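Local coordinates for group 3 allergen SMIPP-S YvT004A06 (Sarcoptes scabiei type hominis, PDB 3H7T), which is an inactivated paralogue of trypsin-like serine proteases, which keeps the chymotrypsin-type fold but probably does not cleave peptide bonds, at residues T10-A15 / S119-G124; I37-C42 / G184-P189. One frame throughout, in Å; residues are numbered along the deposited sequence.

Interaction 1 (T10-A15 / S119-G124); sequences TKEPWA and SVLVSG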
ATOM      1  N   THR A  10      15.925  -1.550  -6.610  1.00 25.98           N
ATOM      2  CA  THR A  10      16.997  -1.670  -5.612  1.00 26.74           C
ATOM      3  C   THR A  10      16.863  -0.612  -4.511  1.00 26.95           C
ATOM      4  O   THR A  10      17.351  -0.807  -3.398  1.00 27.49           O
ATOM      5  CB  THR A  10      18.436  -1.680  -6.237  1.00 26.83           C
ATOM      6  OG1 THR A  10      18.735  -0.417  -6.838  1.00 27.07           O
ATOM      7  CG2 THR A  10      18.576  -2.790  -7.285  1.00 24.45           C
ATOM      8  N   LYS A  11      16.163   0.483  -4.808  1.00 26.69           N
ATOM      9  CA  LYS A  11      15.869   1.503  -3.791  1.00 26.66           C
ATOM     10  C   LYS A  11      14.691   1.120  -2.901  1.00 26.37           C
ATOM     11  O   LYS A  11      14.598   1.585  -1.772  1.00 27.34           O
ATOM     12  CB  LYS A  11      15.626   2.879  -4.418  1.00 26.21           C
ATOM     13  CG  LYS A  11      16.608   3.253  -5.527  1.00 33.24           C
ATOM     14  CD  LYS A  11      17.937   3.763  -4.986  1.00 40.93           C
ATOM     15  CE  LYS A  11      17.938   5.278  -4.852  1.00 44.67           C
ATOM     16  NZ  LYS A  11      17.576   5.958  -6.137  1.00 42.66           N
ATOM     17  N   GLU A  12      13.779   0.296  -3.412  1.00 25.85           N
ATOM     18  CA  GLU A  12      12.649  -0.189  -2.614  1.00 25.44           C
ATOM     19  C   GLU A  12      12.410  -1.669  -2.873  1.00 24.51           C
ATOM     20  O   GLU A  12      11.352  -2.037  -3.384  1.00 23.35           O
ATOM     21  CB  GLU A  12      11.366   0.612  -2.896  1.00 25.74           C
ATOM     22  CG  GLU A  12      11.406   2.069  -2.489  1.00 22.64           C
ATOM     23  CD  GLU A  12      11.859   2.993  -3.607  1.00 25.45           C
ATOM     24  OE1 GLU A  12      11.576   2.712  -4.799  1.00 28.63           O
ATOM     25  OE2 GLU A  12      12.482   4.023  -3.290  1.00 29.21           O
ATOM     26  N   PRO A  13      13.392  -2.527  -2.504  1.00 25.10           N
ATOM     27  CA  PRO A  13      13.369  -3.958  -2.841  1.00 24.70           C
ATOM     28  C   PRO A  13      12.227  -4.743  -2.196  1.00 24.91           C
ATOM     29  O   PRO A  13      12.027  -5.919  -2.527  1.00 25.16           O
ATOM     30  CB  PRO A  13      14.732  -4.458  -2.344  1.00 24.89           C
ATOM     31  CG  PRO A  13      15.148  -3.463  -1.301  1.00 25.28           C
ATOM     32  CD  PRO A  13      14.634  -2.156  -1.795  1.00 24.14           C
ATOM     33  N   TRP A  14      11.487  -4.089  -1.300  1.00 24.71           N
ATOM     34  CA  TRP A  14      10.311  -4.671  -0.652  1.00 24.75           C
ATOM     35  C   TRP A  14       9.048  -4.541  -1.496  1.00 25.04           C
ATOM     36  O   TRP A  14       8.073  -5.263  -1.270  1.00 25.60           O
ATOM     37  CB  TRP A  14      10.080  -4.025   0.724  1.00 24.88           C
ATOM     38  CG  TRP A  14      10.130  -2.517   0.703  1.00 23.41           C
ATOM     39  CD1 TRP A  14       9.088  -1.657   0.458  1.00 21.59           C
ATOM     40  CD2 TRP A  14      11.278  -1.696   0.944  1.00 24.91           C
ATOM     41  NE1 TRP A  14       9.525  -0.359   0.529  1.00 23.20           N
ATOM     42  CE2 TRP A  14      10.865  -0.352   0.823  1.00 26.01           C
ATOM     43  CE3 TRP A  14      12.623  -1.967   1.250  1.00 26.05           C
ATOM     44  CZ2 TRP A  14      11.748   0.728   0.997  1.00 23.90           C
ATOM     45  CZ3 TRP A  14      13.496  -0.897   1.424  1.00 27.11           C
ATOM     46  CH2 TRP A  14      13.049   0.439   1.293  1.00 26.04           C
ATOM     47  N   ALA A  15       9.070  -3.621  -2.460  1.00 25.04           N
ATOM     48  CA  ALA A  15       7.899  -3.325  -3.283  1.00 24.65           C
ATOM     49  C   ALA A  15       7.591  -4.435  -4.278  1.00 24.85           C
ATOM     50  O   ALA A  15       8.490  -4.964  -4.941  1.00 25.28           O
ATOM     51  CB  ALA A  15       8.072  -1.988  -4.003  1.00 24.15           C
ATOM     52  N   SER A 119       8.453  12.524   7.234  1.00 24.63           N
ATOM     53  CA  SER A 119       8.240  12.011   5.882  1.00 25.32           C
ATOM     54  C   SER A 119       8.241  10.487   5.825  1.00 24.67           C
ATOM     55  O   SER A 119       9.006   9.823   6.538  1.00 24.14           O
ATOM     56  CB  SER A 119       9.317  12.532   4.932  1.00 25.86           C
ATOM     57  OG  SER A 119       9.139  13.906   4.655  1.00 31.51           O
ATOM     58  N   VAL A 120       7.377   9.950   4.965  1.00 22.32           N
ATOM     59  CA  VAL A 120       7.355   8.526   4.658  1.00 20.91           C
ATOM     60  C   VAL A 120       7.735   8.335   3.199  1.00 19.55           C
ATOM     61  O   VAL A 120       7.318   9.108   2.315  1.00 17.92           O
ATOM     62  CB  VAL A 120       5.972   7.841   4.953  1.00 20.98           C
ATOM     63  CG1 VAL A 120       5.632   7.910   6.453  1.00 22.53           C
ATOM     64  CG2 VAL A 120       4.847   8.456   4.113  1.00 19.17           C
ATOM     65  N   LEU A 121       8.548   7.318   2.958  1.00 18.48           N
ATOM     66  CA  LEU A 121       8.959   6.969   1.604  1.00 18.33           C
ATOM     67  C   LEU A 121       7.926   6.021   0.991  1.00 17.22           C
ATOM     68  O   LEU A 121       7.696   4.928   1.505  1.00 16.96           O
ATOM     69  CB  LEU A 121      10.348   6.309   1.632  1.00 18.07           C
ATOM     70  CG  LEU A 121      10.843   5.749   0.294  1.00 17.17           C
ATOM     71  CD1 LEU A 121      11.062   6.885  -0.714  1.00 20.20           C
ATOM     72  CD2 LEU A 121      12.119   4.933   0.479  1.00 19.10           C
ATOM     73  N   VAL A 122       7.327   6.445  -0.114  1.00 17.72           N
ATOM     74  CA  VAL A 122       6.258   5.704  -0.781  1.00 18.93           C
ATOM     75  C   VAL A 122       6.709   5.381  -2.201  1.00 20.56           C
ATOM     76  O   VAL A 122       7.370   6.189  -2.843  1.00 22.20           O
ATOM     77  CB  VAL A 122       4.950   6.540  -0.829  1.00 18.78           C
ATOM     78  CG1 VAL A 122       3.818   5.808  -1.593  1.00 19.68           C
ATOM     79  CG2 VAL A 122       4.504   6.940   0.576  1.00 17.07           C
ATOM     80  N   SER A 123       6.345   4.201  -2.690  1.00 20.38           N
ATOM     81  CA  SER A 123       6.812   3.744  -3.993  1.00 21.02           C
ATOM     82  C   SER A 123       5.774   2.840  -4.636  1.00 20.45           C
ATOM     83  O   SER A 123       5.172   1.992  -3.967  1.00 20.90           O
ATOM     84  CB  SER A 123       8.163   3.024  -3.850  1.00 21.98           C
ATOM     85  OG  SER A 123       8.062   1.948  -2.942  1.00 24.96           O
ATOM     86  N   GLY A 124       5.533   3.049  -5.928  1.00 19.75           N
ATOM     87  CA  GLY A 124       4.564   2.245  -6.652  1.00 19.22           C
ATOM     88  C   GLY A 124       4.488   2.585  -8.126  1.00 18.90           C
ATOM     89  O   GLY A 124       5.296   3.366  -8.636  1.00 18.78           O
TER
HETATM   90  O   HOH W   1       8.236   2.218  -0.162  1.00 21.23           O
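Where the loop leading into the first beta barrel of the chymotrypsin fold meets the second, Glu12, Trp14 and Ala15 of a type I turn pack on Leu121 and Ser123 of strand 119-124. The turn is closed by Ala15 N bonding to Glu12 O at 2.9 Å. Glu12 carries most of its side of the contact: a bend at its second torsion (chi2 92°) draws the chain along Ser123, with Glu12 CG 3.4 Å from Ser123 OG and the carboxylate beside Ser123 CB. Its OE2 continues toward the Leu121 methyls, 3.9 Å from Leu121 CD2, while OE1 is hydrogen-bonded to Ser7. The indole of Trp14 lies over its own turn, with Glu12 CA 3.7 Å above one face and offset to the rim, and its edge points at the strand, where Leu121 CD2 approaches Trp14 CZ2 at 4.3 Å. No hydrogen bond passes directly between the segments. Instead water 1 sits in the plane of the indole, accepting from Trp14 NE1 at 3.0 Å and donating to Leu121 O; it also bonds to Ser123 OG at 2.8 Å. Beyond these segments Trp14 rests on Pro189 and Val191 of the neighbouring strand. Glu12 OE2 comes close to Glu141 OE2, a like-charged neighbour that could favour protonation of one of the two acids. The polar join across this buried seam is thus made by one shared water held at three points, while Glu12 OE2 meets both the Leu121 methyls and a second carboxylate.

Interaction 2 (I37-C42 / G184-P189); sequences ITAAQC and GDAGDP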
ATOM      1  N   ILE A  37       1.777  -7.936   1.866  1.00 23.95           N
ATOM      2  CA  ILE A  37       0.671  -7.097   2.328  1.00 23.32           C
ATOM      3  C   ILE A  37       0.307  -6.031   1.282  1.00 22.91           C
ATOM      4  O   ILE A  37       1.182  -5.380   0.716  1.00 21.98           O
ATOM      5  CB  ILE A  37       0.946  -6.459   3.716  1.00 23.09           C
ATOM      6  CG1 ILE A  37      -0.284  -5.682   4.215  1.00 23.12           C
ATOM      7  CG2 ILE A  37       2.216  -5.588   3.699  1.00 18.35           C
ATOM      8  CD1 ILE A  37      -0.247  -5.348   5.701  1.00 24.49           C
ATOM      9  N   THR A  38      -0.991  -5.878   1.048  1.00 23.47           N
ATOM     10  CA  THR A  38      -1.529  -4.896   0.107  1.00 24.43           C
ATOM     11  C   THR A  38      -2.800  -4.285   0.718  1.00 24.39           C
ATOM     12  O   THR A  38      -3.095  -4.527   1.895  1.00 24.34           O
ATOM     13  CB  THR A  38      -1.770  -5.549  -1.302  1.00 24.56           C
ATOM     14  OG1 THR A  38      -2.098  -4.545  -2.262  1.00 26.30           O
ATOM     15  CG2 THR A  38      -2.888  -6.606  -1.264  1.00 26.62           C
ATOM     16  N   ALA A  39      -3.529  -3.474  -0.049  1.00 23.89           N
ATOM     17  CA  ALA A  39      -4.802  -2.925   0.421  1.00 24.28           C
ATOM     18  C   ALA A  39      -5.920  -3.932   0.205  1.00 24.19           C
ATOM     19  O   ALA A  39      -5.910  -4.664  -0.780  1.00 24.70           O
ATOM     20  CB  ALA A  39      -5.131  -1.625  -0.305  1.00 23.52           C
ATOM     21  N   ALA A  40      -6.891  -3.955   1.115  1.00 23.46           N
ATOM     22  CA  ALA A  40      -8.059  -4.829   0.965  1.00 22.97           C
ATOM     23  C   ALA A  40      -8.877  -4.528  -0.292  1.00 22.73           C
ATOM     24  O   ALA A  40      -9.320  -5.452  -0.967  1.00 22.18           O
ATOM     25  CB  ALA A  40      -8.931  -4.764   2.190  1.00 22.29           C
ATOM     26  N   GLN A  41      -9.063  -3.237  -0.596  1.00 23.25           N
ATOM     27  CA  GLN A  41      -9.799  -2.785  -1.788  1.00 25.19           C
ATOM     28  C   GLN A  41      -9.308  -3.417  -3.093  1.00 26.67           C
ATOM     29  O   GLN A  41     -10.004  -3.375  -4.106  1.00 28.59           O
ATOM     30  CB  GLN A  41      -9.751  -1.253  -1.914  1.00 24.36           C
ATOM     31  CG  GLN A  41      -8.381  -0.701  -2.357  1.00 20.78           C
ATOM     32  CD  GLN A  41      -8.325   0.814  -2.336  1.00 23.44           C
ATOM     33  OE1 GLN A  41      -7.781   1.402  -1.402  1.00 19.19           O
ATOM     34  NE2 GLN A  41      -8.908   1.460  -3.359  1.00 15.69           N
ATOM     35  N   CYS A  42      -8.102  -3.971  -3.063  1.00 27.65           N
ATOM     36  CA  CYS A  42      -7.472  -4.561  -4.236  1.00 29.51           C
ATOM     37  C   CYS A  42      -7.968  -5.967  -4.524  1.00 29.78           C
ATOM     38  O   CYS A  42      -8.077  -6.359  -5.683  1.00 29.14           O
ATOM     39  CB  CYS A  42      -5.955  -4.615  -4.040  1.00 29.85           C
ATOM     40  SG  CYS A  42      -5.193  -2.998  -3.774  1.00 41.19           S
ATOM     41  N   GLY A 184      -4.061   3.052  -9.110  1.00 18.40           N
ATOM     42  CA  GLY A 184      -3.060   1.989  -9.161  1.00 20.05           C
ATOM     43  C   GLY A 184      -2.069   1.951  -7.997  1.00 19.30           C
ATOM     44  O   GLY A 184      -1.296   0.995  -7.862  1.00 20.12           O
ATOM     45  N   ASP A 185      -2.080   2.984  -7.163  1.00 19.47           N
ATOM     46  CA  ASP A 185      -1.159   3.079  -6.022  1.00 19.90           C
ATOM     47  C   ASP A 185      -1.720   2.546  -4.706  1.00 21.46           C
ATOM     48  O   ASP A 185      -1.032   2.607  -3.683  1.00 22.05           O
ATOM     49  CB  ASP A 185      -0.698   4.527  -5.797  1.00 19.10           C
ATOM     50  CG  ASP A 185       0.391   4.966  -6.761  1.00 23.38           C
ATOM     51  OD1 ASP A 185       1.306   4.169  -7.076  1.00 20.84           O
ATOM     52  OD2 ASP A 185       0.342   6.144  -7.185  1.00 26.06           O
ATOM     53  N   ALA A 186      -2.950   2.038  -4.705  1.00 20.42           N
ATOM     54  CA  ALA A 186      -3.454   1.360  -3.506  1.00 21.54           C
ATOM     55  C   ALA A 186      -2.512   0.209  -3.178  1.00 21.51           C
ATOM     56  O   ALA A 186      -2.066  -0.514  -4.076  1.00 20.36           O
ATOM     57  CB  ALA A 186      -4.889   0.848  -3.706  1.00 20.35           C
ATOM     58  N   GLY A 187      -2.172   0.075  -1.897  1.00 20.81           N
ATOM     59  CA  GLY A 187      -1.311  -1.003  -1.450  1.00 19.53           C
ATOM     60  C   GLY A 187       0.155  -0.643  -1.412  1.00 19.61           C
ATOM     61  O   GLY A 187       0.961  -1.405  -0.871  1.00 20.79           O
ATOM     62  N   ASP A 188       0.513   0.513  -1.971  1.00 19.25           N
ATOM     63  CA  ASP A 188       1.913   0.956  -1.991  1.00 19.27           C
ATOM     64  C   ASP A 188       2.475   1.004  -0.570  1.00 18.65           C
ATOM     65  O   ASP A 188       1.780   1.434   0.352  1.00 17.91           O
ATOM     66  CB  ASP A 188       2.039   2.349  -2.596  1.00 19.50           C
ATOM     67  CG  ASP A 188       2.008   2.355  -4.119  1.00 25.17           C
ATOM     68  OD1 ASP A 188       1.739   1.308  -4.752  1.00 21.43           O
ATOM     69  OD2 ASP A 188       2.256   3.443  -4.679  1.00 26.08           O
ATOM     70  N   PRO A 189       3.730   0.550  -0.390  1.00 19.32           N
ATOM     71  CA  PRO A 189       4.358   0.637   0.922  1.00 18.78           C
ATOM     72  C   PRO A 189       4.705   2.078   1.291  1.00 19.61           C
ATOM     73  O   PRO A 189       5.065   2.886   0.423  1.00 18.79           O
ATOM     74  CB  PRO A 189       5.636  -0.192   0.763  1.00 20.18           C
ATOM     75  CG  PRO A 189       5.915  -0.187  -0.744  1.00 21.70           C
ATOM     76  CD  PRO A 189       4.563  -0.174  -1.375  1.00 17.71           C
TER
HETATM   77  O   HOH W   2       2.087  -2.709   1.106  1.00 19.05           O
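Thr38 and Gly187 bring their backbones to 4.2 Å, measured from Thr38 CA to Gly187 CA, where the end of strand 35-38 passes a type II turn running from Asp185 to Asp188. Gly187 takes the third place of that turn with a positive phi (93°), and its bare CA fits against the strand end, 3.6 Å from Ala39 N. With OG1 swung anti to the backbone N (chi1 -171°), Thr38 lays this hydroxyl alongside the same CA, and the hydroxyl is hydrogen-bonded to Gly27 O. Water 2 donates to both Ile37 O at 2.8 Å and Gly187 O at 2.6 Å, joining two carbonyls that could not bond each other. Ala186, in the second place of the turn, turns its methyl toward Ala39, Cys42 and the Gln41 amide: Ala39 CB lies 4.2 Å from Ala186 CB, Cys42 SG is 3.9 Å from it, and the Gln41 amide is as near as 3.7 Å from Gln41 CD to Ala186 CB. Gln41 arrives by a chi1 of 73° and an extended chain beyond CG, and its amide is fixed at both ends, OE1 accepting from Asn85 ND2 and NE2 donating to Tyr202 O. Cys42 is tied by a disulfide to Cys26, and Asp185 OD2 accepts from the amino terminus of Ile1, the pairing characteristic of activated chymotrypsin-type proteases. By sequence and fold, Gln41, Asn85 and Ala186 stand where active relatives carry the histidine, aspartate and serine of the catalytic triad. What meets here is therefore the remnant of a serine protease active site, its scaffold kept and its nucleophile and general base absent.

How the interactions relate
Both interactions are buried and lie on the junction between the two barrels, their centres about 13 Å apart. The centre of interaction 2 is about 4 Å from the centre of the chain. The centre of interaction 1 is about 10 Å from the centre of the chain. They meet directly: Ser123 O packs at 3.2 Å on Asp188 CG, and Trp14 CD1 touches Pro189 CG at 3.7 Å. The turn of interaction 2 leads into strand 189-192, which pairs antiparallel with strand 119-124. Each uses a bridging water in place of direct hydrogen bonds. Interaction 1 joins a glutamate and an indole to a strand, whereas interaction 2 packs glycine and alanine closely at what corresponds to the active site of active relatives.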